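Local structure of YrdC-like domain-containing protein (Streptococcus mutans, 3L7V) at residues K37-D42 / S46-E51; F50-G55 / M210-I215; L131-E136 / L151-R156. The protein probably binds double-stranded RNA through its YrdC-like domain, consistent with a suggested role in tRNA modification. All coordinates share one frame; numbering follows the deposited sequence.

Interaction 1 of 3, residues K37-D42 / S46-E51. With SO4 (sulfate ion), chain D.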
loop_
_atom_site.group_PDB
_atom_site.type_symbol
_atom_site.label_atom_id
_atom_site.label_comp_id
_atom_site.label_asym_id
_atom_site.label_seq_id
_atom_site.Cartn_x
_atom_site.Cartn_y
_atom_site.Cartn_z
ATOM N N LYS A 37 19.609 8.161 12.636
ATOM C CA LYS A 37 18.808 8.441 13.828
ATOM C C LYS A 37 17.612 7.473 13.984
ATOM O O LYS A 37 16.892 7.202 13.024
ATOM C CB LYS A 37 18.318 9.902 13.781
ATOM C CG LYS A 37 17.377 10.288 14.909
ATOM C CD LYS A 37 18.060 10.151 16.253
ATOM C CE LYS A 37 17.145 10.601 17.391
ATOM N NZ LYS A 37 17.799 10.434 18.714
ATOM N N HIS A 38 17.427 6.943 15.193
ATOM C CA HIS A 38 16.295 6.070 15.514
ATOM C C HIS A 38 15.442 6.740 16.583
ATOM O O HIS A 38 15.986 7.283 17.555
ATOM C CB HIS A 38 16.769 4.718 16.074
ATOM C CG HIS A 38 17.426 3.823 15.070
ATOM N ND1 HIS A 38 17.196 2.464 15.028
ATOM C CD2 HIS A 38 18.320 4.083 14.085
ATOM C CE1 HIS A 38 17.915 1.928 14.057
ATOM N NE2 HIS A 38 18.603 2.890 13.466
ATOM N N ILE A 39 14.119 6.682 16.412
ATOM C CA ILE A 39 13.160 7.180 17.405
ATOM C C ILE A 39 12.044 6.155 17.678
ATOM O O ILE A 39 11.825 5.244 16.883
ATOM C CB ILE A 39 12.489 8.509 16.963
ATOM C CG1 ILE A 39 11.894 8.380 15.558
ATOM C CG2 ILE A 39 13.467 9.651 16.991
ATOM C CD1 ILE A 39 10.977 9.537 15.174
ATOM N N HIS A 40 11.334 6.323 18.793
ATOM C CA HIS A 40 10.194 5.460 19.128
ATOM C C HIS A 40 8.829 6.141 18.924
ATOM O O HIS A 40 8.578 7.213 19.472
ATOM C CB HIS A 40 10.317 4.940 20.565
ATOM C CG HIS A 40 11.317 3.835 20.727
ATOM N ND1 HIS A 40 10.955 2.505 20.802
ATOM C CD2 HIS A 40 12.669 3.860 20.832
ATOM C CE1 HIS A 40 12.037 1.762 20.949
ATOM N NE2 HIS A 40 13.091 2.559 20.968
ATOM N N TRP A 41 7.952 5.514 18.137
ATOM C CA TRP A 41 6.601 6.044 17.893
ATOM C C TRP A 41 5.763 6.012 19.171
ATOM O O TRP A 41 5.731 5.000 19.867
ATOM C CB TRP A 41 5.905 5.249 16.784
ATOM C CG TRP A 41 4.500 5.704 16.472
ATOM C CD1 TRP A 41 4.110 6.958 16.087
ATOM C CD2 TRP A 41 3.303 4.912 16.521
ATOM N NE1 TRP A 41 2.749 6.995 15.900
ATOM C CE2 TRP A 41 2.230 5.750 16.150
ATOM C CE3 TRP A 41 3.031 3.575 16.849
ATOM C CZ2 TRP A 41 0.905 5.299 16.095
ATOM C CZ3 TRP A 41 1.711 3.124 16.785
ATOM C CH2 TRP A 41 0.667 3.984 16.413
ATOM N N ASP A 42 5.085 7.115 19.480
ATOM C CA ASP A 42 4.295 7.192 20.711
ATOM C C ASP A 42 2.779 7.107 20.497
ATOM O O ASP A 42 2.014 7.225 21.452
ATOM C CB ASP A 42 4.642 8.458 21.514
ATOM C CG ASP A 42 4.247 9.742 20.800
ATOM O OD1 ASP A 42 3.638 9.673 19.709
ATOM O OD2 ASP A 42 4.553 10.828 21.336
ATOM N N SER A 46 3.983 11.540 13.728
ATOM C CA SER A 46 5.421 11.849 13.773
ATOM C C SER A 46 5.790 13.114 12.972
ATOM O O SER A 46 5.871 13.085 11.747
ATOM C CB SER A 46 6.253 10.650 13.290
ATOM O OG SER A 46 7.644 10.914 13.392
ATOM N N GLN A 47 6.003 14.218 13.677
ATOM C CA GLN A 47 6.350 15.491 13.053
ATOM C C GLN A 47 7.715 15.416 12.373
ATOM O O GLN A 47 7.914 15.992 11.308
ATOM C CB GLN A 47 6.360 16.615 14.090
ATOM C CG GLN A 47 5.014 16.881 14.754
ATOM C CD GLN A 47 4.017 17.560 13.828
ATOM O OE1 GLN A 47 2.826 17.630 14.130
ATOM N NE2 GLN A 47 4.501 18.068 12.697
ATOM N N GLU A 48 8.645 14.702 12.997
ATOM C CA GLU A 48 9.982 14.536 12.442
ATOM C C GLU A 48 9.935 13.747 11.114
ATOM O O GLU A 48 10.533 14.159 10.117
ATOM C CB GLU A 48 10.903 13.871 13.476
ATOM C CG GLU A 48 12.393 13.920 13.132
ATOM C CD GLU A 48 13.309 13.550 14.310
ATOM O OE1 GLU A 48 12.803 13.224 15.407
ATOM O OE2 GLU A 48 14.546 13.591 14.140
ATOM N N GLY A 49 9.194 12.638 11.105
ATOM C CA GLY A 49 9.013 11.821 9.911
ATOM C C GLY A 49 8.323 12.544 8.766
ATOM O O GLY A 49 8.711 12.402 7.599
ATOM N N PHE A 50 7.292 13.322 9.104
ATOM C CA PHE A 50 6.603 14.183 8.143
ATOM C C PHE A 50 7.547 15.187 7.447
ATOM O O PHE A 50 7.581 15.261 6.212
ATOM C CB PHE A 50 5.450 14.913 8.843
ATOM C CG PHE A 50 4.707 15.896 7.967
ATOM C CD1 PHE A 50 5.039 17.244 7.980
ATOM C CD2 PHE A 50 3.654 15.478 7.169
ATOM C CE1 PHE A 50 4.344 18.161 7.194
ATOM C CE2 PHE A 50 2.961 16.378 6.379
ATOM C CZ PHE A 50 3.308 17.726 6.387
ATOM N N GLU A 51 8.300 15.959 8.233
ATOM C CA GLU A 51 9.196 16.981 7.675
ATOM C C GLU A 51 10.262 16.369 6.761
ATOM O O GLU A 51 10.629 16.964 5.753
ATOM C CB GLU A 51 9.852 17.823 8.782
ATOM C CG GLU A 51 8.864 18.612 9.650
ATOM C CD GLU A 51 8.121 19.728 8.887
ATOM O OE1 GLU A 51 8.680 20.280 7.916
ATOM O OE2 GLU A 51 6.977 20.064 9.273
HETATM S S SO4 D . 9.584 -0.941 20.898
HETATM O O1 SO4 D . 8.895 0.342 20.994
HETATM O O2 SO4 D . 10.197 -1.038 19.571
HETATM O O3 SO4 D . 10.618 -1.024 21.929
HETATM O O4 SO4 D . 8.625 -2.026 21.106
#
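H40 ND1 donates to sulfate O1 at 3.0 Å, with the anion at the edge of the imidazole ring; the ion, probably from the crystallisation liquor, is also held by the backbone amides of D218 and D219. H40 belongs to a strand-loop-helix unit, the start of a beta-alpha-beta crossover in an alpha/beta sheet: strand 37-40 is an edge strand within this chain, and helix 47-54 packs against one of its faces.

S46 is the N-cap of that helix. G49 N donates to S46 OG at 3.3 Å, and serine suits the place because its short side chain can turn back onto the first turn. Its chi1 of -177° sets OG anti to the backbone N, within range of an amide that no earlier turn could satisfy. The N-H...OG angle of 156° is fairly straight.

I39 carries the contact, and the β-branched residue is well placed in a strand. Its CG1 arm takes the crowded position between backbone N and carbonyl carbon (chi1 52°), sending CD1 to pack 4.0 Å from S46 OG while CG2 approaches E48 OE1 at 4.0 Å. The extended chain of E48 reaches from the helix toward the strand, and the two side chains cross obliquely.

The alternate residues H38 and H40 point the other way, and H38 is bonded by both ring nitrogens, to E216 and E208. K37, farther along the same face as I39, brings CG to 4.4 Å from E48 OE2. Its NZ stays 6.4 Å from E48 OE2, so any attraction between the opposite charges is probably weak and through space; they form no salt bridge.

Interaction 2 of 3, residues F50-G55 / M210-I215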
loop_
_atom_site.group_PDB
_atom_site.type_symbol
_atom_site.label_atom_id
_atom_site.label_comp_id
_atom_site.label_asym_id
_atom_site.label_seq_id
_atom_site.Cartn_x
_atom_site.Cartn_y
_atom_site.Cartn_z
ATOM N N PHE A 50 7.292 13.322 9.104
ATOM C CA PHE A 50 6.603 14.183 8.143
ATOM C C PHE A 50 7.547 15.187 7.447
ATOM O O PHE A 50 7.581 15.261 6.212
ATOM C CB PHE A 50 5.450 14.913 8.843
ATOM C CG PHE A 50 4.707 15.896 7.967
ATOM C CD1 PHE A 50 5.039 17.244 7.980
ATOM C CD2 PHE A 50 3.654 15.478 7.169
ATOM C CE1 PHE A 50 4.344 18.161 7.194
ATOM C CE2 PHE A 50 2.961 16.378 6.379
ATOM C CZ PHE A 50 3.308 17.726 6.387
ATOM N N GLU A 51 8.300 15.959 8.233
ATOM C CA GLU A 51 9.196 16.981 7.675
ATOM C C GLU A 51 10.262 16.369 6.761
ATOM O O GLU A 51 10.629 16.964 5.753
ATOM C CB GLU A 51 9.852 17.823 8.782
ATOM C CG GLU A 51 8.864 18.612 9.650
ATOM C CD GLU A 51 8.121 19.728 8.887
ATOM O OE1 GLU A 51 8.680 20.280 7.916
ATOM O OE2 GLU A 51 6.977 20.064 9.273
ATOM N N ILE A 52 10.748 15.178 7.109
ATOM C CA ILE A 52 11.723 14.481 6.266
ATOM C C ILE A 52 11.162 14.050 4.906
ATOM O O ILE A 52 11.803 14.245 3.877
ATOM C CB ILE A 52 12.380 13.284 7.001
ATOM C CG1 ILE A 52 13.296 13.805 8.110
ATOM C CG2 ILE A 52 13.179 12.403 6.011
ATOM C CD1 ILE A 52 13.896 12.739 8.964
ATOM N N VAL A 53 9.953 13.495 4.894
ATOM C CA VAL A 53 9.356 13.019 3.647
ATOM C C VAL A 53 8.847 14.191 2.783
ATOM O O VAL A 53 8.856 14.140 1.544
ATOM C CB VAL A 53 8.267 11.930 3.910
ATOM C CG1 VAL A 53 6.941 12.551 4.307
ATOM C CG2 VAL A 53 8.101 11.048 2.699
ATOM N N LYS A 54 8.428 15.255 3.444
ATOM C CA LYS A 54 8.087 16.494 2.760
ATOM C C LYS A 54 9.299 17.107 2.009
ATOM O O LYS A 54 9.137 17.666 0.922
ATOM C CB LYS A 54 7.506 17.484 3.762
ATOM C CG LYS A 54 7.068 18.795 3.166
ATOM C CD LYS A 54 6.512 19.705 4.245
ATOM C CE LYS A 54 6.275 21.098 3.702
ATOM N NZ LYS A 54 5.668 21.964 4.749
ATOM N N GLY A 55 10.504 16.987 2.572
ATOM C CA GLY A 55 11.714 17.476 1.920
ATOM C C GLY A 55 12.159 16.687 0.685
ATOM O O GLY A 55 11.987 15.465 0.616
HETATM N N MSE A 210 21.289 3.566 4.477
HETATM C CA MSE A 210 20.921 4.373 3.316
HETATM C C MSE A 210 19.674 5.257 3.516
HETATM O O MSE A 210 19.301 6.030 2.629
HETATM C CB MSE A 210 20.803 3.485 2.072
HETATM C CG MSE A 210 22.166 2.893 1.645
HETATM SE SE MSE A 210 22.171 1.739 0.056
HETATM C CE MSE A 210 21.361 2.977 -1.223
ATOM N N VAL A 211 19.061 5.158 4.694
ATOM C CA VAL A 211 17.789 5.825 4.987
ATOM C C VAL A 211 18.040 6.999 5.942
ATOM O O VAL A 211 19.056 6.999 6.642
ATOM C CB VAL A 211 16.770 4.802 5.572
ATOM C CG1 VAL A 211 15.801 5.447 6.542
ATOM C CG2 VAL A 211 16.039 4.081 4.447
ATOM N N ASP A 212 17.145 7.997 5.940
ATOM C CA ASP A 212 17.325 9.216 6.745
ATOM C C ASP A 212 16.800 9.124 8.194
ATOM O O ASP A 212 17.259 9.861 9.060
ATOM C CB ASP A 212 16.704 10.444 6.057
ATOM C CG ASP A 212 17.158 10.618 4.604
ATOM O OD1 ASP A 212 18.331 10.330 4.278
ATOM O OD2 ASP A 212 16.324 11.046 3.776
ATOM N N LEU A 213 15.842 8.231 8.449
ATOM C CA LEU A 213 15.272 8.033 9.790
ATOM C C LEU A 213 14.596 6.656 9.908
ATOM O O LEU A 213 13.994 6.173 8.950
ATOM C CB LEU A 213 14.247 9.127 10.108
ATOM C CG LEU A 213 13.488 9.115 11.440
ATOM C CD1 LEU A 213 14.343 9.708 12.539
ATOM C CD2 LEU A 213 12.183 9.889 11.323
ATOM N N VAL A 214 14.699 6.039 11.082
ATOM C CA VAL A 214 13.999 4.790 11.374
ATOM C C VAL A 214 13.052 4.958 12.564
ATOM O O VAL A 214 13.490 5.274 13.674
ATOM C CB VAL A 214 14.980 3.634 11.717
ATOM C CG1 VAL A 214 14.201 2.343 12.009
ATOM C CG2 VAL A 214 16.010 3.422 10.590
ATOM N N ILE A 215 11.759 4.736 12.334
ATOM C CA ILE A 215 10.783 4.791 13.409
ATOM C C ILE A 215 10.517 3.373 13.921
ATOM O O ILE A 215 10.143 2.497 13.136
ATOM C CB ILE A 215 9.475 5.459 12.922
ATOM C CG1 ILE A 215 9.726 6.921 12.533
ATOM C CG2 ILE A 215 8.386 5.353 13.963
ATOM C CD1 ILE A 215 8.672 7.509 11.560
#
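With chi1 at -69° and chi2 at 175°, I52 stretches its CG1-CD1 arm beside the backbone N and away from the helix, and holds CG2 on the other branch; the two methyls then reach neighbouring residues of 210-215. CD1 comes to 3.8 Å from L213 CB and 4.1 Å from L213 CD2, so it rests on the root and one tip of the leucine. CG2 lies 4.0 Å from D212 CB. This is ordinary helix-on-sheet packing of an alpha/beta fold, with a single isoleucine making the contact from the helix side.

L213 presents its flank because CG is anti to the backbone N (chi1 178°). The two aliphatic chains meet at about a right angle, and a flexible branched leucine suits a buried place where it must also touch K37 and I39 of the next strand. D212 offers its methylene to the isoleucine, while its carboxylate is occupied elsewhere: OD1 makes a salt bridge with R80 and OD2 accepts from V59 N. These two partners fix the carboxylate's rotation. They would also be expected to favour its charged form, even though OD2 lies 4.1 Å from the apolar CG2 of I52. An aspartate fits here because its short chain can hold V59 N at the start of strand 59-64 and R80 while leaving CB against the helix.

The helix itself is finishing: K54 N bonds to F50 O at 2.9 Å, and G55 is the first residue to leave helical torsions. From there the chain runs toward strand 59-64, on which I52 also leans through I60. Helix 47-54 is thus flanked by strand 213-216 on the I52 side and by helix 167-180, where F50, V53 and K54 touch M176.

Interaction 3 of 3, residues L131-E136 / L151-R156. With SO4 (sulfate ion), chain C.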
loop_
_atom_site.group_PDB
_atom_site.type_symbol
_atom_site.label_atom_id
_atom_site.label_comp_id
_atom_site.label_asym_id
_atom_site.label_seq_id
_atom_site.Cartn_x
_atom_site.Cartn_y
_atom_site.Cartn_z
ATOM N N LEU A 131 -5.793 -1.252 -9.483
ATOM C CA LEU A 131 -6.741 -0.428 -10.255
ATOM C C LEU A 131 -6.073 0.454 -11.351
ATOM O O LEU A 131 -4.876 0.709 -11.299
ATOM C CB LEU A 131 -7.548 0.457 -9.288
ATOM C CG LEU A 131 -8.497 -0.268 -8.318
ATOM C CD1 LEU A 131 -8.917 0.627 -7.144
ATOM C CD2 LEU A 131 -9.727 -0.833 -9.064
ATOM N N PRO A 132 -6.856 0.923 -12.342
ATOM C CA PRO A 132 -6.366 1.920 -13.316
ATOM C C PRO A 132 -6.491 3.346 -12.774
ATOM O O PRO A 132 -7.314 3.585 -11.896
ATOM C CB PRO A 132 -7.325 1.765 -14.510
ATOM C CG PRO A 132 -8.310 0.644 -14.127
ATOM C CD PRO A 132 -8.248 0.529 -12.623
ATOM N N TRP A 133 -5.705 4.283 -13.295
ATOM C CA TRP A 133 -5.840 5.708 -12.920
ATOM C C TRP A 133 -6.920 6.414 -13.734
ATOM O O TRP A 133 -7.121 6.110 -14.914
ATOM C CB TRP A 133 -4.515 6.471 -13.111
ATOM C CG TRP A 133 -3.462 6.177 -12.076
ATOM C CD1 TRP A 133 -2.743 5.017 -11.937
ATOM C CD2 TRP A 133 -2.995 7.063 -11.044
ATOM N NE1 TRP A 133 -1.868 5.127 -10.877
ATOM C CE2 TRP A 133 -1.999 6.372 -10.318
ATOM C CE3 TRP A 133 -3.322 8.372 -10.664
ATOM C CZ2 TRP A 133 -1.331 6.946 -9.231
ATOM C CZ3 TRP A 133 -2.656 8.938 -9.583
ATOM C CH2 TRP A 133 -1.670 8.224 -8.882
ATOM N N LYS A 134 -7.605 7.363 -13.111
ATOM C CA LYS A 134 -8.474 8.278 -13.859
ATOM C C LYS A 134 -7.645 9.121 -14.826
ATOM O O LYS A 134 -6.597 9.645 -14.450
ATOM C CB LYS A 134 -9.238 9.192 -12.907
ATOM C CG LYS A 134 -10.355 8.494 -12.177
ATOM C CD LYS A 134 -10.560 9.112 -10.810
ATOM C CE LYS A 134 -11.689 10.111 -10.822
ATOM N NZ LYS A 134 -12.970 9.374 -10.913
ATOM N N ALA A 135 -8.112 9.252 -16.066
ATOM C CA ALA A 135 -7.367 9.997 -17.088
ATOM C C ALA A 135 -6.803 11.320 -16.579
ATOM O O ALA A 135 -5.627 11.617 -16.779
ATOM C CB ALA A 135 -8.227 10.244 -18.321
ATOM N N GLU A 136 -7.651 12.110 -15.929
ATOM C CA GLU A 136 -7.266 13.447 -15.509
ATOM C C GLU A 136 -6.245 13.404 -14.370
ATOM O O GLU A 136 -5.381 14.281 -14.266
ATOM C CB GLU A 136 -8.501 14.245 -15.095
ATOM C CG GLU A 136 -8.200 15.665 -14.662
ATOM C CD GLU A 136 -8.084 16.623 -15.830
ATOM O OE1 GLU A 136 -6.946 17.003 -16.183
ATOM O OE2 GLU A 136 -9.133 16.996 -16.394
ATOM N N LEU A 151 8.258 4.467 -11.779
ATOM C CA LEU A 151 8.540 3.636 -10.604
ATOM C C LEU A 151 7.335 3.316 -9.678
ATOM O O LEU A 151 7.475 2.536 -8.735
ATOM C CB LEU A 151 9.702 4.225 -9.784
ATOM C CG LEU A 151 11.126 4.201 -10.365
ATOM C CD1 LEU A 151 11.505 2.824 -10.893
ATOM C CD2 LEU A 151 11.266 5.226 -11.461
HETATM N N MSE A 152 6.165 3.894 -9.937
HETATM C CA MSE A 152 4.991 3.568 -9.124
HETATM C C MSE A 152 3.699 3.244 -9.909
HETATM O O MSE A 152 2.625 3.131 -9.327
HETATM C CB MSE A 152 4.755 4.623 -8.032
HETATM C CG MSE A 152 5.148 6.052 -8.395
HETATM SE SE MSE A 152 3.916 6.944 -9.615
HETATM C CE MSE A 152 2.207 6.326 -8.823
ATOM N N THR A 153 3.820 3.111 -11.227
ATOM C CA THR A 153 2.801 2.462 -12.047
ATOM C C THR A 153 3.510 1.408 -12.885
ATOM O O THR A 153 4.730 1.468 -13.061
ATOM C CB THR A 153 2.064 3.440 -13.006
ATOM O OG1 THR A 153 2.924 3.813 -14.085
ATOM C CG2 THR A 153 1.593 4.686 -12.283
ATOM N N ASP A 154 2.762 0.439 -13.397
ATOM C CA ASP A 154 3.338 -0.516 -14.331
ATOM C C ASP A 154 3.097 -0.036 -15.764
ATOM O O ASP A 154 2.564 1.059 -15.984
ATOM C CB ASP A 154 2.782 -1.928 -14.106
ATOM C CG ASP A 154 1.303 -2.048 -14.474
ATOM O OD1 ASP A 154 0.828 -3.187 -14.610
ATOM O OD2 ASP A 154 0.618 -1.016 -14.635
ATOM N N ILE A 155 3.496 -0.845 -16.742
ATOM C CA ILE A 155 3.388 -0.443 -18.147
ATOM C C ILE A 155 1.939 -0.321 -18.646
ATOM O O ILE A 155 1.683 0.380 -19.622
ATOM C CB ILE A 155 4.183 -1.388 -19.074
ATOM C CG1 ILE A 155 3.828 -2.846 -18.781
ATOM C CG2 ILE A 155 5.680 -1.175 -18.902
ATOM C CD1 ILE A 155 4.662 -3.844 -19.557
ATOM N N ARG A 156 0.998 -0.996 -17.987
ATOM C CA ARG A 156 -0.416 -0.895 -18.368
ATOM C C ARG A 156 -1.080 0.331 -17.752
ATOM O O ARG A 156 -2.218 0.656 -18.087
ATOM C CB ARG A 156 -1.203 -2.134 -17.942
ATOM C CG ARG A 156 -0.453 -3.437 -18.056
ATOM C CD ARG A 156 -0.599 -4.224 -16.761
ATOM N NE ARG A 156 -1.712 -5.165 -16.769
ATOM C CZ ARG A 156 -2.302 -5.641 -15.677
ATOM N NH1 ARG A 156 -1.912 -5.248 -14.468
ATOM N NH2 ARG A 156 -3.296 -6.506 -15.799
HETATM S S SO4 C . -12.042 8.503 -16.180
HETATM O O1 SO4 C . -13.144 7.848 -16.878
HETATM O O2 SO4 C . -10.784 7.920 -16.647
HETATM O O3 SO4 C . -12.057 9.935 -16.474
HETATM O O4 SO4 C . -12.203 8.328 -14.736
#
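The benzene part of the W133 indole meets the terminal methyl of M152, a selenomethionine here, W133 CZ2 lying 3.6 Å from M152 CE. The methyl arrives obliquely, and the long axes of the two side chains are roughly perpendicular. M152 gets there by bending its chain at chi2 and chi3, while chi1 of 33° lies off the usual staggered positions; the flexible, unbranched selenoether chain, like the thioether of methionine, can follow such a path. On the pyrrole part, T153 CG2 sits 3.8 Å from W133 NE1. The T153 hydroxyl, OG1, is bonded to the carbonyl O of E149, leaving the methyl for the tryptophan.

The buried indole N-H is not left bare: NE1 bonds to S159 OG, and the same hydroxyl bonds to M152 O, tying both sides of the contact together. Just past W133, helix 135-143 begins, and A135 N donates to O2 of a sulfate, probably from the crystallisation liquor, at 3.0 Å and 175°, an anion held at a helix N terminus.

The indole is further enclosed by F161 of strand 158-163, antiparallel neighbour of strand 127-132, and by L141 of helix 135-143, while M152 also touches L78 of helix 75-85.

From the N terminus, interaction 1 first closes the short loop between strand 37-40 and helix 47-54, three residues separating its segments. Interaction 2 starts on the same helix, sharing F50 and E51, and spans 154 residues to reach 210-215. The two touch, since strands 37-40 and 213-216 are parallel neighbours: I39 N lies 3.1 Å from V214 O. The helix is therefore bound to two adjacent strands at one edge of the sheet. Interaction 3 falls within the excursion that interaction 2 closes. It spans 14 residues on the opposite side of the chain's centre from interaction 1, its centre about 26 Å from that of interaction 2, and joins the end of strand 127-132 to the segment before strand 158-163.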